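Local coordinates for DNA helicase RecQ (Deinococcus radiodurans, PDB 4Q48), which probably couples ATP hydrolysis to translocation in the 3'-5' direction and unwinding of duplex DNA, this chain being its catalytic core with helicase, zinc-binding and RQC regions, at residues A[31-36]-A[60-65]; A[41-46]-A[189-194]; A[54-59]-A[177-182]; A[123-128]-A[132-137]; A[142-147]-A[162-167]. All coordinates share one frame; numbering follows the deposited sequence.

All five contacts lie in the first helicase domain, a P-loop NTPase fold with a parallel sheet between helical layers. Contacts 2, 3 and 5 are buried at neighbouring strands 42-45, 176-180 and 139-145: contact 3 seats a helix on one face of the sheet, contacts 2 and 5 do so on the opposite face. Contacts 1 and 3 share helix 50-62, the first joining it to another helix, the second to a strand. Contacts 1 and 4 are only partly buried. Chemistry follows depth: aliphatic and aromatic groups, with a cysteine, fill contact 3, aliphatic groups and a phenylalanine fill contact 5, a lysine chain borders contact 2, and backbone carbonyls take part in contacts 1 and 4.

Contact 1 of 5, residues A[31-36]-A[60-65]; sequences EIVQQV and SLLRPG
Val33 and Leu62 form a small, partly buried helix-to-helix contact in the P-loop NTPase fold of the first helicase domain. One partner is helix 29-37; the other is the last turn of helix 50-62, whose first residues belong to the nucleotide-binding P-loop. The helices stand well apart, with 9.3 Å between Val33 CA and Leu62 CA, and no hydrogen bond joins the two segments. What bridges them is methyl against methyl: Val33 CG1 meets Leu62 CD1 at 4.0 Å, the two side chains crossing at about a right angle. The CB of Leu62 already heads for helix 29-37, and with CG anti to the carbonyl carbon (chi1 -72°) CD1 ends against the valine. Its apolar end also lies against Arg11 and Ala12 of helix 10-20, while Val36 rests on Ala42 of the sheet. A looser approach lies where the chain leaves the helix at Arg63. Here the aliphatic part of the arginine, not its charge, does the touching, and the chain bends at chi3 before the guanidinium. Arg63 CD comes to 3.4 Å from Val36 O, whereas Arg63 NE stays 4.0 Å from that oxygen.

Contact 2 of 5, residues A[41-46]-A[189-194]; sequences NALVLM and ADIKSV
Leu43 and the pair Ile191 and Lys192 join strand 42-45, the strand that runs into the P-loop, to helix 185-194, which covers the sheet of the first helicase domain at this point. The contact is a compact example of how a helix is seated on a parallel sheet: one strand residue divides its two methyls between consecutive helix residues. Leu43 holds its CG anti to the backbone N (chi1 -179°), which sends the fork of the side chain out toward the helix. Its CD1 lies 4.1 Å from Ile191 CG2, the shorter branch of the isoleucine. Its CD2 turns to the lysine and finds two carbons there, Leu43 CD2 being 4.0 Å from Lys192 CE and 4.1 Å from Lys192 CG. Both helix side chains cross the leucine at about a right angle. Lys192 is extended as far as CE and bends only at its last torsion, and its hydrocarbon part borders the leucine. No hydrogen bond links the segments, and the strand's backbone groups are used instead within the sheet, Val44 pairing with Ala178 on one side and Leu43 with Phe203 on the other. In chain order helix 185-194 forms the crossover between parallel strands 176-180 and 202-204. These flank strand 42-45 in the sheet, and the helix passes over it, with Lys192 also touching Gln202 and Ile191 lying against Ala147 beyond the end of strand 139-145.

Contact 3 of 5, residues A[54-59]-A[177-182]; sequences LCYQLP and VALTAT
Tyr56 meets Val177 and Leu179 with an aromatic side chain set in a way unusual for a helix: its CG sits between the backbone N and the carbonyl carbon, the crowded position (chi1 60°). The helix is kinked here, the N of Tyr56 lacking its bond to the preceding turn. This torsion lays the ring beside the strand, where Leu179 CD1 approaches Tyr56 CD2 obliquely, at 3.6 Å. Nearer the backbone, Tyr56 CB lies 4.1 Å from Val177 CG1. The other branch of the leucine turns to the preceding helix residue, with Leu179 CD2 3.6 Å from Cys55 CB, so the fork of Leu179 straddles the two side chains. The hydroxyl end of the tyrosine is engaged by Tyr119, its OH hydrogen-bonded to that residue's OH. Helix 54-59 runs against strand 177-180 at 150°, their axes approaching to 9.6 Å, close to antiparallel as expected of helices on a parallel sheet. At the end of the strand the chain folds into an ST turn, Thr182 N bonding to Thr180 OG1 at 3.1 Å, and the same oxygen is hydrogen-bonded to His148 of the DEAH box. The sequence Thr-Ala-Thr here corresponds to helicase motif III, so the contact packs the helix of the P-loop on the strand leading into motif III, as in superfamily 2 helicases.

Contact 4 of 5, residues A[123-128]-A[132-137]; sequences ERLLMP and DLLERA
Leu125 and Leu134 supply the apolar part of this contact between two short consecutive helices, 122-125 and 128-135. The touch is made by single methyls, Leu125 CD1 standing 3.5 Å from Leu134 CD1, and the side chains cross at about a right angle. The CB of Leu125 does not head for the other helix; with CG anti to the backbone N (chi1 171°), the branch swings round and its end reaches across. The polar part belongs to the backbone. Asp132 N gives a weak hydrogen bond to Pro128 O, 3.3 Å long and bent to 142° at the hydrogen, the four-residue step of the first turn of helix 128-135. Met127 takes the N-cap position just before this turn. Charge enters at the exposed side through the carboxylate of Asp132, whose OD1 is paired with Arg170 NH2 in a salt bridge that ties helix 128-135 to the end of helix 165-170. The two helices form the connection from strand 117-120 to strand 139-145, which lie on either side of strand 66-70 in the sheet. The leucines face that middle strand, Leu125 resting on Val70 and Leu134 on Ile68, while Leu125 also meets Leu164 and Leu167, and Leu133 touches helix 100-111.

Contact 5 of 5, residues A[142-147]-A[162-167]; sequences FAIDEA and QQLSVL
Phe142 offers one face of its ring to Leu167, whose CD2 lies 4.0 Å from the ring centroid and 15° off the normal, a CH-pi contact displaced toward the rim. Phe142 holds its CG anti to the carbonyl carbon (chi1 -69°), setting the ring beside the leucine. The other methyl, Leu167 CD1, sits at the root of the ring, 3.7 Å from Phe142 CG. It also meets Ile144 end on, the two side chains reaching tip to tip with Ile144 CD1 3.7 Å from Leu167 CD1. Ile144 and Leu164 of segment 162-167, by contrast, slide past each other in opposite directions, Ile144 CG2 coming to 4.1 Å from Leu164 CD1. Replacing Phe142 with alanine would probably leave Leu167 CD2 without the ring face it lies on and open a gap beside Phe171, whose ring meets that of Phe142. Just beyond these apolar residues the strand enters the DEAH box. There Asp145 OD1 accepts the N-H of Glu146 through its anti lone pair, at 2.7 Å from Glu146 N, and forms a salt bridge with Lys52 of the P-loop. The contact lies within the beta-alpha-beta unit of strand 139-145, helix 165-170 and strand 176-180: strand 139-145 runs between strands 66-70 and 176-180, and the helix covers it through Leu167.

Contact 1 of 5, residues A[31-36]-A[60-65]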
# COMPACT_ATOMS: atom_id res chain seq x y z
N GLU A 31 -15.60 -11.77 -9.28
CA GLU A 31 -14.73 -12.92 -9.13
C GLU A 31 -14.50 -13.19 -7.64
O GLU A 31 -14.52 -14.35 -7.22
CB GLU A 31 -13.40 -12.73 -9.87
CG GLU A 31 -13.49 -12.69 -11.41
CD GLU A 31 -13.91 -11.34 -12.02
OE1 GLU A 31 -14.19 -10.38 -11.26
OE2 GLU A 31 -13.96 -11.24 -13.27
N ILE A 32 -14.27 -12.13 -6.86
CA ILE A 32 -14.01 -12.28 -5.43
C ILE A 32 -15.20 -12.84 -4.65
O ILE A 32 -15.07 -13.80 -3.89
CB ILE A 32 -13.60 -10.96 -4.77
CG1 ILE A 32 -12.27 -10.47 -5.37
CG2 ILE A 32 -13.43 -11.16 -3.28
CD1 ILE A 32 -11.72 -9.18 -4.76
N VAL A 33 -16.36 -12.23 -4.84
CA VAL A 33 -17.53 -12.65 -4.09
C VAL A 33 -17.92 -14.09 -4.41
O VAL A 33 -18.33 -14.84 -3.53
CB VAL A 33 -18.71 -11.72 -4.33
CG1 VAL A 33 -20.01 -12.35 -3.87
CG2 VAL A 33 -18.47 -10.42 -3.59
N GLN A 34 -17.74 -14.51 -5.66
CA GLN A 34 -18.01 -15.90 -6.04
C GLN A 34 -17.06 -16.91 -5.39
O GLN A 34 -17.43 -18.01 -5.04
CB GLN A 34 -17.95 -16.06 -7.55
CG GLN A 34 -18.46 -17.39 -8.06
CD GLN A 34 -18.32 -17.51 -9.57
OE1 GLN A 34 -17.24 -17.29 -10.13
NE2 GLN A 34 -19.42 -17.84 -10.24
N GLN A 35 -15.83 -16.50 -5.16
CA GLN A 35 -14.83 -17.44 -4.72
C GLN A 35 -15.02 -17.73 -3.23
O GLN A 35 -14.85 -18.87 -2.78
CB GLN A 35 -13.43 -16.87 -5.01
CG GLN A 35 -12.35 -17.28 -4.04
CD GLN A 35 -11.79 -18.64 -4.36
OE1 GLN A 35 -12.02 -19.18 -5.45
NE2 GLN A 35 -11.07 -19.23 -3.40
N VAL A 36 -15.44 -16.71 -2.47
CA VAL A 36 -15.59 -16.86 -1.03
C VAL A 36 -16.98 -17.43 -0.75
O VAL A 36 -17.18 -18.13 0.23
CB VAL A 36 -15.38 -15.52 -0.29
CG1 VAL A 36 -15.38 -15.73 1.22
CG2 VAL A 36 -14.03 -14.93 -0.66
N SER A 60 -20.98 -13.05 3.39
CA SER A 60 -21.60 -13.39 4.68
C SER A 60 -23.13 -13.46 4.55
O SER A 60 -23.79 -14.28 5.21
CB SER A 60 -21.18 -12.40 5.77
OG SER A 60 -19.76 -12.40 5.97
N LEU A 61 -23.70 -12.66 3.66
CA LEU A 61 -25.15 -12.74 3.45
C LEU A 61 -25.52 -13.94 2.60
O LEU A 61 -26.63 -14.48 2.70
CB LEU A 61 -25.68 -11.46 2.80
CG LEU A 61 -25.61 -10.21 3.67
CD1 LEU A 61 -26.32 -9.06 2.96
CD2 LEU A 61 -26.15 -10.44 5.08
N LEU A 62 -24.62 -14.35 1.72
CA LEU A 62 -24.92 -15.44 0.81
C LEU A 62 -24.82 -16.82 1.47
O LEU A 62 -25.61 -17.71 1.18
CB LEU A 62 -24.03 -15.35 -0.43
CG LEU A 62 -24.48 -14.17 -1.28
CD1 LEU A 62 -23.40 -13.70 -2.26
CD2 LEU A 62 -25.76 -14.53 -2.01
N ARG A 63 -23.82 -17.00 2.33
CA ARG A 63 -23.66 -18.28 3.02
C ARG A 63 -24.42 -18.32 4.35
O ARG A 63 -24.53 -17.32 5.05
CB ARG A 63 -22.17 -18.56 3.21
CG ARG A 63 -21.43 -18.37 1.90
CD ARG A 63 -20.00 -18.87 1.91
NE ARG A 63 -19.95 -20.31 2.13
CZ ARG A 63 -19.33 -20.86 3.15
NH1 ARG A 63 -18.70 -20.08 4.02
NH2 ARG A 63 -19.32 -22.18 3.30
N PRO A 64 -24.98 -19.49 4.69
CA PRO A 64 -25.73 -19.58 5.94
C PRO A 64 -24.81 -19.30 7.12
O PRO A 64 -23.68 -19.76 7.15
CB PRO A 64 -26.22 -21.03 5.98
CG PRO A 64 -26.01 -21.55 4.62
CD PRO A 64 -24.86 -20.81 4.05
N GLY A 65 -25.31 -18.55 8.09
CA GLY A 65 -24.54 -18.27 9.28
C GLY A 65 -23.80 -16.95 9.19
O GLY A 65 -23.88 -16.23 8.18

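Contact 2 of 5, residues A[41-46]-A[189-194]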
# COMPACT_ATOMS: atom_id res chain seq x y z
N ASN A 41 -10.97 -19.72 -0.35
CA ASN A 41 -10.16 -18.75 0.37
C ASN A 41 -9.74 -17.67 -0.60
O ASN A 41 -9.82 -17.88 -1.81
CB ASN A 41 -8.92 -19.38 0.99
CG ASN A 41 -9.25 -20.32 2.13
OD1 ASN A 41 -10.38 -20.34 2.64
ND2 ASN A 41 -8.26 -21.11 2.56
N ALA A 42 -9.30 -16.53 -0.09
CA ALA A 42 -8.97 -15.41 -0.97
C ALA A 42 -8.02 -14.41 -0.32
O ALA A 42 -8.01 -14.23 0.90
CB ALA A 42 -10.23 -14.72 -1.43
N LEU A 43 -7.20 -13.79 -1.16
CA LEU A 43 -6.38 -12.65 -0.77
C LEU A 43 -6.82 -11.46 -1.60
O LEU A 43 -6.72 -11.48 -2.82
CB LEU A 43 -4.90 -12.91 -0.98
CG LEU A 43 -4.02 -11.75 -0.56
CD1 LEU A 43 -4.41 -11.29 0.83
CD2 LEU A 43 -2.55 -12.12 -0.60
N VAL A 44 -7.36 -10.46 -0.92
CA VAL A 44 -7.93 -9.30 -1.59
C VAL A 44 -7.18 -8.01 -1.26
O VAL A 44 -7.00 -7.65 -0.09
CB VAL A 44 -9.43 -9.15 -1.25
CG1 VAL A 44 -9.99 -7.86 -1.82
CG2 VAL A 44 -10.20 -10.35 -1.78
N LEU A 45 -6.69 -7.33 -2.29
CA LEU A 45 -5.91 -6.12 -2.10
C LEU A 45 -6.64 -5.00 -2.83
O LEU A 45 -6.84 -5.05 -4.05
CB LEU A 45 -4.49 -6.33 -2.61
CG LEU A 45 -3.90 -7.66 -2.10
CD1 LEU A 45 -3.77 -8.64 -3.25
CD2 LEU A 45 -2.57 -7.53 -1.39
N MET A 46 -7.17 -4.07 -2.05
CA MET A 46 -7.96 -2.97 -2.61
C MET A 46 -7.72 -1.65 -1.91
O MET A 46 -7.36 -1.62 -0.74
CB MET A 46 -9.46 -3.31 -2.53
CG MET A 46 -9.90 -4.31 -3.58
SD MET A 46 -11.68 -4.33 -3.89
CE MET A 46 -12.14 -2.64 -3.52
N ALA A 189 3.55 -11.42 0.82
CA ALA A 189 4.12 -12.74 1.00
C ALA A 189 3.90 -13.28 2.41
O ALA A 189 3.64 -14.48 2.59
CB ALA A 189 5.61 -12.70 0.66
N ASP A 190 3.94 -12.39 3.39
CA ASP A 190 3.83 -12.72 4.81
C ASP A 190 2.41 -13.00 5.28
O ASP A 190 2.19 -13.82 6.17
CB ASP A 190 4.37 -11.56 5.64
CG ASP A 190 5.80 -11.75 6.07
OD1 ASP A 190 6.48 -12.62 5.47
OD2 ASP A 190 6.23 -10.99 6.97
N ILE A 191 1.44 -12.34 4.65
CA ILE A 191 0.04 -12.64 4.90
C ILE A 191 -0.27 -14.06 4.45
O ILE A 191 -0.92 -14.81 5.18
CB ILE A 191 -0.87 -11.65 4.16
CG1 ILE A 191 -0.67 -10.24 4.72
CG2 ILE A 191 -2.33 -12.07 4.29
CD1 ILE A 191 -1.38 -9.14 3.92
N LYS A 192 0.25 -14.44 3.28
CA LYS A 192 0.01 -15.77 2.75
C LYS A 192 0.49 -16.77 3.82
O LYS A 192 -0.20 -17.74 4.13
CB LYS A 192 0.73 -15.96 1.41
CG LYS A 192 0.14 -15.11 0.26
CD LYS A 192 0.96 -15.25 -1.04
CE LYS A 192 0.48 -14.29 -2.15
NZ LYS A 192 -0.01 -14.96 -3.41
N SER A 193 1.64 -16.49 4.43
CA SER A 193 2.22 -17.46 5.36
C SER A 193 1.45 -17.64 6.67
O SER A 193 1.33 -18.76 7.17
CB SER A 193 3.66 -17.07 5.68
OG SER A 193 4.55 -17.66 4.75
N VAL A 194 0.94 -16.54 7.23
CA VAL A 194 0.20 -16.59 8.50
C VAL A 194 -1.20 -17.21 8.39
O VAL A 194 -1.64 -17.95 9.29
CB VAL A 194 0.10 -15.20 9.11
CG1 VAL A 194 -0.46 -15.29 10.53
CG2 VAL A 194 1.48 -14.56 9.15

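Contact 3 of 5, residues A[54-59]-A[177-182]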
# COMPACT_ATOMS: atom_id res chain seq x y z
N LEU A 54 -17.64 -4.99 0.84
CA LEU A 54 -18.57 -5.80 0.07
C LEU A 54 -18.09 -7.25 -0.09
O LEU A 54 -18.87 -8.18 -0.21
CB LEU A 54 -18.73 -5.17 -1.31
CG LEU A 54 -19.65 -5.74 -2.37
CD1 LEU A 54 -21.10 -5.57 -1.96
CD2 LEU A 54 -19.39 -5.03 -3.68
N CYS A 55 -16.77 -7.40 -0.13
CA CYS A 55 -16.12 -8.65 -0.44
C CYS A 55 -16.23 -9.70 0.65
O CYS A 55 -15.96 -10.88 0.42
CB CYS A 55 -14.66 -8.37 -0.78
SG CYS A 55 -14.50 -7.43 -2.34
N TYR A 56 -16.58 -9.28 1.87
CA TYR A 56 -16.90 -10.26 2.88
C TYR A 56 -18.33 -10.12 3.37
O TYR A 56 -18.95 -11.10 3.77
CB TYR A 56 -15.92 -10.19 4.06
CG TYR A 56 -15.86 -8.88 4.79
CD1 TYR A 56 -16.84 -8.52 5.71
CD2 TYR A 56 -14.78 -8.02 4.61
CE1 TYR A 56 -16.77 -7.31 6.39
CE2 TYR A 56 -14.70 -6.82 5.29
CZ TYR A 56 -15.69 -6.46 6.18
OH TYR A 56 -15.59 -5.26 6.85
N GLN A 57 -18.85 -8.90 3.36
CA GLN A 57 -20.21 -8.65 3.82
C GLN A 57 -21.24 -9.36 2.96
O GLN A 57 -22.19 -9.96 3.46
CB GLN A 57 -20.49 -7.15 3.81
CG GLN A 57 -19.76 -6.38 4.89
CD GLN A 57 -19.90 -4.89 4.72
OE1 GLN A 57 -20.08 -4.39 3.61
NE2 GLN A 57 -19.84 -4.17 5.81
N LEU A 58 -21.04 -9.30 1.65
CA LEU A 58 -21.96 -9.92 0.72
C LEU A 58 -21.86 -11.45 0.80
O LEU A 58 -22.88 -12.13 0.93
CB LEU A 58 -21.71 -9.39 -0.70
CG LEU A 58 -22.63 -9.79 -1.84
CD1 LEU A 58 -24.07 -9.84 -1.38
CD2 LEU A 58 -22.48 -8.79 -2.97
N PRO A 59 -20.63 -12.01 0.73
CA PRO A 59 -20.55 -13.45 0.99
C PRO A 59 -21.15 -13.85 2.35
O PRO A 59 -21.77 -14.91 2.42
CB PRO A 59 -19.04 -13.73 0.96
CG PRO A 59 -18.49 -12.66 0.09
CD PRO A 59 -19.31 -11.45 0.37
N VAL A 177 -11.07 -15.06 4.09
CA VAL A 177 -10.68 -14.03 3.12
C VAL A 177 -9.96 -12.90 3.85
O VAL A 177 -10.45 -12.37 4.86
CB VAL A 177 -11.89 -13.50 2.31
CG1 VAL A 177 -12.93 -12.83 3.21
CG2 VAL A 177 -11.41 -12.54 1.25
N ALA A 178 -8.76 -12.59 3.38
CA ALA A 178 -7.93 -11.54 3.96
C ALA A 178 -7.87 -10.37 3.01
O ALA A 178 -7.59 -10.53 1.82
CB ALA A 178 -6.52 -12.06 4.29
N LEU A 179 -8.19 -9.19 3.51
CA LEU A 179 -8.22 -8.02 2.65
C LEU A 179 -7.28 -6.94 3.16
O LEU A 179 -7.16 -6.75 4.38
CB LEU A 179 -9.65 -7.48 2.55
CG LEU A 179 -10.77 -8.52 2.42
CD1 LEU A 179 -11.38 -8.79 3.80
CD2 LEU A 179 -11.83 -8.06 1.45
N THR A 180 -6.54 -6.31 2.26
CA THR A 180 -5.67 -5.22 2.70
C THR A 180 -5.64 -4.07 1.69
O THR A 180 -5.98 -4.24 0.51
CB THR A 180 -4.22 -5.71 2.99
OG1 THR A 180 -3.43 -4.63 3.52
CG2 THR A 180 -3.56 -6.28 1.74
N ALA A 181 -5.21 -2.91 2.16
CA ALA A 181 -5.07 -1.72 1.31
C ALA A 181 -3.60 -1.38 1.17
O ALA A 181 -3.24 -0.46 0.43
CB ALA A 181 -5.85 -0.55 1.88
N THR A 182 -2.74 -2.09 1.89
CA THR A 182 -1.32 -1.83 1.78
C THR A 182 -0.70 -3.15 1.35
O THR A 182 -0.53 -4.08 2.14
CB THR A 182 -0.70 -1.34 3.10
OG1 THR A 182 -0.15 -2.46 3.82
CG2 THR A 182 -1.76 -0.61 3.94

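Contact 4 of 5, residues A[123-128]-A[132-137]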
# COMPACT_ATOMS: atom_id res chain seq x y z
N GLU A 123 -8.15 -9.43 20.12
CA GLU A 123 -7.98 -9.70 21.55
C GLU A 123 -9.11 -10.62 22.02
O GLU A 123 -8.86 -11.61 22.71
CB GLU A 123 -7.95 -8.36 22.32
CG GLU A 123 -8.45 -8.39 23.74
CD GLU A 123 -9.96 -8.27 23.82
OE1 GLU A 123 -10.57 -7.68 22.90
OE2 GLU A 123 -10.53 -8.79 24.81
N ARG A 124 -10.34 -10.31 21.63
CA ARG A 124 -11.45 -11.18 21.96
C ARG A 124 -11.35 -12.53 21.23
O ARG A 124 -11.49 -13.58 21.85
CB ARG A 124 -12.78 -10.51 21.63
CG ARG A 124 -13.97 -11.10 22.37
CD ARG A 124 -13.85 -10.79 23.84
NE ARG A 124 -14.99 -11.28 24.59
CZ ARG A 124 -15.18 -11.03 25.87
NH1 ARG A 124 -14.30 -10.28 26.52
NH2 ARG A 124 -16.25 -11.51 26.50
N LEU A 125 -11.08 -12.51 19.93
CA LEU A 125 -11.10 -13.71 19.10
C LEU A 125 -10.13 -14.80 19.55
O LEU A 125 -10.47 -15.99 19.53
CB LEU A 125 -10.81 -13.37 17.64
CG LEU A 125 -10.60 -14.60 16.75
CD1 LEU A 125 -11.92 -15.29 16.55
CD2 LEU A 125 -9.98 -14.26 15.40
N LEU A 126 -8.93 -14.41 19.95
CA LEU A 126 -7.89 -15.41 20.16
C LEU A 126 -7.99 -16.06 21.53
O LEU A 126 -7.29 -17.04 21.79
CB LEU A 126 -6.51 -14.78 19.94
CG LEU A 126 -6.25 -14.29 18.51
CD1 LEU A 126 -5.25 -13.15 18.49
CD2 LEU A 126 -5.76 -15.44 17.67
N MET A 127 -8.84 -15.51 22.39
CA MET A 127 -9.11 -16.10 23.70
C MET A 127 -9.64 -17.54 23.54
O MET A 127 -10.57 -17.79 22.73
CB MET A 127 -10.12 -15.26 24.49
CG MET A 127 -9.65 -13.92 25.00
SD MET A 127 -11.02 -13.08 25.84
CE MET A 127 -10.13 -11.79 26.73
N PRO A 128 -9.08 -18.50 24.30
CA PRO A 128 -9.42 -19.92 24.13
C PRO A 128 -10.92 -20.17 24.28
O PRO A 128 -11.51 -20.98 23.56
CB PRO A 128 -8.63 -20.62 25.25
CG PRO A 128 -7.52 -19.66 25.59
CD PRO A 128 -8.15 -18.30 25.43
N ASP A 132 -13.85 -21.52 21.30
CA ASP A 132 -14.75 -22.63 21.62
C ASP A 132 -16.20 -22.31 21.21
O ASP A 132 -16.87 -23.18 20.61
CB ASP A 132 -14.69 -22.94 23.13
CG ASP A 132 -13.48 -23.80 23.52
OD1 ASP A 132 -12.81 -24.35 22.63
OD2 ASP A 132 -13.18 -23.89 24.72
N LEU A 133 -16.68 -21.09 21.50
CA LEU A 133 -18.04 -20.67 21.12
C LEU A 133 -18.22 -20.78 19.62
O LEU A 133 -19.25 -21.27 19.12
CB LEU A 133 -18.35 -19.23 21.52
CG LEU A 133 -18.55 -18.79 22.97
CD1 LEU A 133 -19.37 -17.53 22.93
CD2 LEU A 133 -19.23 -19.82 23.84
N LEU A 134 -17.19 -20.34 18.91
CA LEU A 134 -17.27 -20.31 17.47
C LEU A 134 -17.51 -21.71 16.94
O LEU A 134 -18.23 -21.90 15.96
CB LEU A 134 -15.98 -19.72 16.91
CG LEU A 134 -15.90 -18.20 17.13
CD1 LEU A 134 -14.50 -17.68 16.89
CD2 LEU A 134 -16.88 -17.49 16.21
N GLU A 135 -16.92 -22.69 17.63
CA GLU A 135 -17.04 -24.08 17.21
C GLU A 135 -18.48 -24.55 17.31
O GLU A 135 -18.91 -25.40 16.51
CB GLU A 135 -16.12 -24.96 18.05
CG GLU A 135 -14.80 -25.24 17.36
CD GLU A 135 -13.81 -25.98 18.26
OE1 GLU A 135 -14.16 -26.33 19.40
OE2 GLU A 135 -12.64 -26.17 17.82
N ARG A 136 -19.22 -23.96 18.25
CA ARG A 136 -20.65 -24.26 18.42
C ARG A 136 -21.58 -23.10 18.00
O ARG A 136 -22.71 -22.99 18.48
CB ARG A 136 -20.93 -24.70 19.88
CG ARG A 136 -20.30 -23.84 20.98
CD ARG A 136 -20.39 -24.51 22.36
NE ARG A 136 -20.40 -23.61 23.52
CZ ARG A 136 -21.49 -23.01 24.00
NH1 ARG A 136 -22.67 -23.21 23.44
NH2 ARG A 136 -21.41 -22.22 25.06
N ALA A 137 -21.12 -22.26 17.07
CA ALA A 137 -21.96 -21.20 16.49
C ALA A 137 -22.01 -21.32 14.96
O ALA A 137 -21.07 -21.83 14.34
CB ALA A 137 -21.43 -19.84 16.89

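Contact 5 of 5, residues A[142-147]-A[162-167]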
# COMPACT_ATOMS: atom_id res chain seq x y z
N PHE A 142 -14.53 -16.50 7.99
CA PHE A 142 -13.66 -15.52 8.64
C PHE A 142 -13.14 -14.51 7.62
O PHE A 142 -12.54 -14.90 6.61
CB PHE A 142 -12.48 -16.21 9.30
CG PHE A 142 -12.85 -17.03 10.48
CD1 PHE A 142 -13.18 -16.42 11.68
CD2 PHE A 142 -12.88 -18.42 10.40
CE1 PHE A 142 -13.51 -17.19 12.80
CE2 PHE A 142 -13.22 -19.18 11.50
CZ PHE A 142 -13.54 -18.56 12.71
N ALA A 143 -13.36 -13.22 7.88
CA ALA A 143 -12.71 -12.15 7.10
C ALA A 143 -11.69 -11.47 7.95
O ALA A 143 -12.03 -10.86 8.97
CB ALA A 143 -13.71 -11.15 6.61
N ILE A 144 -10.42 -11.58 7.55
CA ILE A 144 -9.35 -10.85 8.23
C ILE A 144 -9.08 -9.53 7.49
O ILE A 144 -8.47 -9.50 6.41
CB ILE A 144 -8.07 -11.70 8.33
CG1 ILE A 144 -8.31 -12.90 9.25
CG2 ILE A 144 -6.96 -10.92 8.95
CD1 ILE A 144 -8.53 -14.22 8.51
N ASP A 145 -9.61 -8.43 8.04
CA ASP A 145 -9.41 -7.11 7.46
C ASP A 145 -8.12 -6.51 7.99
O ASP A 145 -7.72 -6.79 9.13
CB ASP A 145 -10.58 -6.16 7.75
CG ASP A 145 -10.75 -5.10 6.66
OD1 ASP A 145 -9.73 -4.76 6.00
OD2 ASP A 145 -11.89 -4.61 6.47
N GLU A 146 -7.50 -5.67 7.16
CA GLU A 146 -6.16 -5.16 7.43
C GLU A 146 -5.16 -6.26 7.74
O GLU A 146 -4.44 -6.19 8.75
CB GLU A 146 -6.20 -4.14 8.56
CG GLU A 146 -6.54 -2.75 8.04
CD GLU A 146 -7.48 -2.02 8.95
OE1 GLU A 146 -7.99 -2.67 9.88
OE2 GLU A 146 -7.69 -0.81 8.75
N ALA A 147 -5.11 -7.27 6.86
CA ALA A 147 -4.30 -8.47 7.06
C ALA A 147 -2.81 -8.17 7.22
O ALA A 147 -2.04 -8.99 7.76
CB ALA A 147 -4.52 -9.42 5.92
N GLN A 162 -0.24 -11.93 14.51
CA GLN A 162 0.47 -13.05 13.91
C GLN A 162 0.11 -14.35 14.61
O GLN A 162 0.69 -15.39 14.31
CB GLN A 162 1.98 -12.89 13.98
CG GLN A 162 2.49 -12.51 15.36
CD GLN A 162 3.98 -12.28 15.39
OE1 GLN A 162 4.66 -12.46 14.37
NE2 GLN A 162 4.51 -11.93 16.55
N GLN A 163 -0.85 -14.30 15.52
CA GLN A 163 -1.41 -15.51 16.12
C GLN A 163 -2.60 -16.07 15.34
O GLN A 163 -3.00 -17.22 15.54
CB GLN A 163 -1.80 -15.26 17.56
CG GLN A 163 -0.66 -14.76 18.40
CD GLN A 163 -1.02 -14.77 19.87
OE1 GLN A 163 -1.82 -15.59 20.32
NE2 GLN A 163 -0.44 -13.82 20.62
N LEU A 164 -3.15 -15.26 14.44
CA LEU A 164 -4.30 -15.64 13.62
C LEU A 164 -3.96 -16.80 12.70
O LEU A 164 -4.78 -17.20 11.86
CB LEU A 164 -4.77 -14.46 12.77
CG LEU A 164 -5.41 -13.32 13.57
CD1 LEU A 164 -5.87 -12.23 12.65
CD2 LEU A 164 -6.55 -13.81 14.47
N SER A 165 -2.74 -17.31 12.84
CA SER A 165 -2.38 -18.67 12.45
C SER A 165 -3.53 -19.61 12.71
O SER A 165 -3.86 -20.47 11.89
CB SER A 165 -1.15 -19.15 13.23
OG SER A 165 -0.19 -18.13 13.38
N VAL A 166 -4.15 -19.41 13.87
CA VAL A 166 -5.07 -20.36 14.48
C VAL A 166 -6.41 -20.54 13.73
O VAL A 166 -7.03 -21.58 13.85
CB VAL A 166 -5.36 -19.93 15.95
CG1 VAL A 166 -6.52 -18.94 16.01
CG2 VAL A 166 -5.65 -21.12 16.83
N LEU A 167 -6.84 -19.56 12.94
CA LEU A 167 -8.10 -19.73 12.24
C LEU A 167 -8.02 -20.90 11.29
O LEU A 167 -8.94 -21.71 11.23
CB LEU A 167 -8.51 -18.47 11.48
CG LEU A 167 -8.81 -17.27 12.37
CD1 LEU A 167 -9.36 -16.14 11.52
CD2 LEU A 167 -9.72 -17.59 13.56